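Local coordinates for allantoicase (Saccharomyces cerevisiae, PDB 1O59), which hydrolyses allantoate to (S)-ureidoglycolate and urea, a step by which yeast uses purines as a secondary nitrogen source, at residues Asn232-Arg238 against Val347-Arg351. Residues are numbered along the deposited sequence; the frame is centred on the assembly and turned at random.
Sequences NLLLPGR and VKRIR
Two arginines of one strand, Arg349 and Arg351, reach into the curl of Asn232-Arg238 and are met there by backbone carbonyls. Arg351 comes end-on to Leu235: NH1 lies 2.9 Å and NH2 3.2 Å from Leu235 O, and the oxygen sits almost in the guanidinium plane. Arg349 turns its chain at chi2 (-74°), which carries NE to within 2.9 Å of Gly237 O, a bond bent to 134° at the hydrogen. Its NH2 adds a weak bond to Pro236 O, while NH1 turns back to Lys348 O and also reaches Asp244 O. The Arg349 guanidinium is sandwiched between Leu235 CB, centred over one face at 3.6 Å above the plane, and Lys348 CG, nearer the rim of the other. A leucine in place of Arg349 would probably leave Gly237 O without this donor and Lys348 O and Asp244 O without theirs. The arginines belong to strand 346-354 of the second allantoicase repeat, a jelly-roll β-sandwich of the galactose-binding-domain type; a classic β-bulge puts Lys348 and Arg349 together opposite Asp277 on strand 270-277. Beyond the arginines, the short 3-10 turn is tied to the strand by Ile350 N, which donates to Leu233 O at 2.9 Å. Around this bond the contact turns apolar: the Leu233 and Val347 side chains cross at a slant, CD2 of Leu233 lying 3.7 Å from CG1 of Val347, and Ile350 CG2 packs against Leu233 CB and Leu234 CD2. Ile262 of strand 258-263 touches Leu233, Leu234 and Ile350 alike, joining this patch to the neighbouring five-stranded sheet.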
loop_
_atom_site.group_PDB
_atom_site.type_symbol
_atom_site.label_atom_id
_atom_site.label_comp_id
_atom_site.label_asym_id
_atom_site.label_seq_id
_atom_site.Cartn_x
_atom_site.Cartn_y
_atom_site.Cartn_z
ATOM N N ASN A 232 1.874 -1.953 6.688
ATOM C CA ASN A 232 0.748 -2.581 7.319
ATOM C C ASN A 232 0.360 -1.889 8.616
ATOM O O ASN A 232 -0.741 -2.102 9.112
ATOM C CB ASN A 232 1.024 -4.066 7.593
ATOM C CG ASN A 232 1.056 -4.908 6.319
ATOM O OD1 ASN A 232 0.561 -4.464 5.267
ATOM N ND2 ASN A 232 1.632 -6.130 6.403
ATOM N N LEU A 233 1.253 -1.081 9.177
ATOM C CA LEU A 233 0.984 -0.400 10.460
ATOM C C LEU A 233 -0.164 0.614 10.413
ATOM O O LEU A 233 -0.706 0.979 11.441
ATOM C CB LEU A 233 2.224 0.351 10.915
ATOM C CG LEU A 233 3.386 -0.525 11.410
ATOM C CD1 LEU A 233 4.610 0.361 11.589
ATOM C CD2 LEU A 233 3.040 -1.280 12.720
ATOM N N LEU A 234 -0.481 1.082 9.202
ATOM C CA LEU A 234 -1.334 2.215 8.994
ATOM C C LEU A 234 -2.659 1.788 8.367
ATOM O O LEU A 234 -3.461 2.627 7.939
ATOM C CB LEU A 234 -0.590 3.205 8.084
ATOM C CG LEU A 234 0.905 3.402 8.362
ATOM C CD1 LEU A 234 1.553 4.299 7.346
ATOM C CD2 LEU A 234 1.173 3.984 9.761
ATOM N N LEU A 235 -2.912 0.488 8.321
ATOM C CA LEU A 235 -4.069 -0.017 7.591
ATOM C C LEU A 235 -5.373 0.059 8.394
ATOM O O LEU A 235 -5.367 0.138 9.600
ATOM C CB LEU A 235 -3.830 -1.473 7.166
ATOM C CG LEU A 235 -2.691 -1.688 6.167
ATOM C CD1 LEU A 235 -2.577 -3.174 5.892
ATOM C CD2 LEU A 235 -2.936 -0.915 4.874
ATOM N N PRO A 236 -6.494 -0.045 7.717
ATOM C CA PRO A 236 -7.754 -0.160 8.424
ATOM C C PRO A 236 -7.830 -1.495 9.171
ATOM O O PRO A 236 -7.198 -2.492 8.746
ATOM C CB PRO A 236 -8.835 -0.108 7.314
ATOM C CG PRO A 236 -8.127 0.184 6.019
ATOM C CD PRO A 236 -6.654 -0.124 6.255
ATOM N N GLY A 237 -8.615 -1.503 10.255
ATOM C CA GLY A 237 -8.894 -2.704 10.996
ATOM C C GLY A 237 -7.747 -3.177 11.842
ATOM O O GLY A 237 -6.660 -2.598 11.868
ATOM N N ARG A 238 -8.002 -4.249 12.559
ATOM C CA ARG A 238 -6.972 -4.903 13.341
ATOM C C ARG A 238 -6.368 -6.066 12.572
ATOM O O ARG A 238 -5.469 -6.714 13.077
ATOM C CB ARG A 238 -7.567 -5.413 14.645
ATOM C CG ARG A 238 -8.014 -4.307 15.582
ATOM C CD ARG A 238 -8.309 -4.803 16.957
ATOM N NE ARG A 238 -7.080 -5.142 17.670
ATOM C CZ ARG A 238 -7.064 -5.819 18.812
ATOM N NH1 ARG A 238 -8.193 -6.220 19.362
ATOM N NH2 ARG A 238 -5.914 -6.091 19.410
ATOM N N VAL A 347 4.188 -5.783 15.555
ATOM C CA VAL A 347 3.130 -4.852 15.878
ATOM C C VAL A 347 2.140 -4.827 14.697
ATOM O O VAL A 347 2.555 -4.702 13.556
ATOM C CB VAL A 347 3.733 -3.441 16.081
ATOM C CG1 VAL A 347 2.623 -2.398 16.257
ATOM C CG2 VAL A 347 4.664 -3.430 17.286
ATOM N N LYS A 348 0.846 -4.934 14.973
ATOM C CA LYS A 348 -0.168 -4.825 13.906
ATOM C C LYS A 348 -0.395 -3.378 13.402
ATOM O O LYS A 348 -0.433 -3.137 12.213
ATOM C CB LYS A 348 -1.497 -5.424 14.373
ATOM C CG LYS A 348 -2.492 -5.768 13.268
ATOM C CD LYS A 348 -1.931 -6.819 12.292
ATOM C CE LYS A 348 -2.150 -8.208 12.774
ATOM N NZ LYS A 348 -3.587 -8.585 12.517
ATOM N N ARG A 349 -0.594 -2.438 14.320
ATOM C CA ARG A 349 -0.941 -1.084 13.941
ATOM C C ARG A 349 -0.364 -0.069 14.879
ATOM O O ARG A 349 -0.060 -0.369 16.053
ATOM C CB ARG A 349 -2.451 -0.895 13.933
ATOM C CG ARG A 349 -3.220 -1.831 12.999
ATOM C CD ARG A 349 -3.105 -1.525 11.519
ATOM N NE ARG A 349 -3.974 -2.430 10.786
ATOM C CZ ARG A 349 -3.605 -3.546 10.209
ATOM N NH1 ARG A 349 -2.360 -3.954 10.225
ATOM N NH2 ARG A 349 -4.509 -4.299 9.640
ATOM N N ILE A 350 -0.193 1.139 14.333
ATOM C CA ILE A 350 -0.028 2.342 15.149
ATOM C C ILE A 350 -0.995 3.461 14.724
ATOM O O ILE A 350 -1.252 3.713 13.535
ATOM C CB ILE A 350 1.458 2.823 15.217
ATOM C CG1 ILE A 350 1.575 3.973 16.242
ATOM C CG2 ILE A 350 1.995 3.269 13.846
ATOM C CD1 ILE A 350 2.997 4.345 16.571
ATOM N N ARG A 351 -1.578 4.079 15.740
ATOM C CA ARG A 351 -2.597 5.088 15.552
ATOM C C ARG A 351 -2.109 6.265 16.307
ATOM O O ARG A 351 -1.670 6.107 17.434
ATOM C CB ARG A 351 -3.965 4.673 16.126
ATOM C CG ARG A 351 -4.391 3.274 15.814
ATOM C CD ARG A 351 -4.419 2.985 14.350
ATOM N NE ARG A 351 -5.203 1.818 14.038
ATOM C CZ ARG A 351 -5.357 1.319 12.823
ATOM N NH1 ARG A 351 -4.757 1.889 11.779
ATOM N NH2 ARG A 351 -6.125 0.239 12.658
#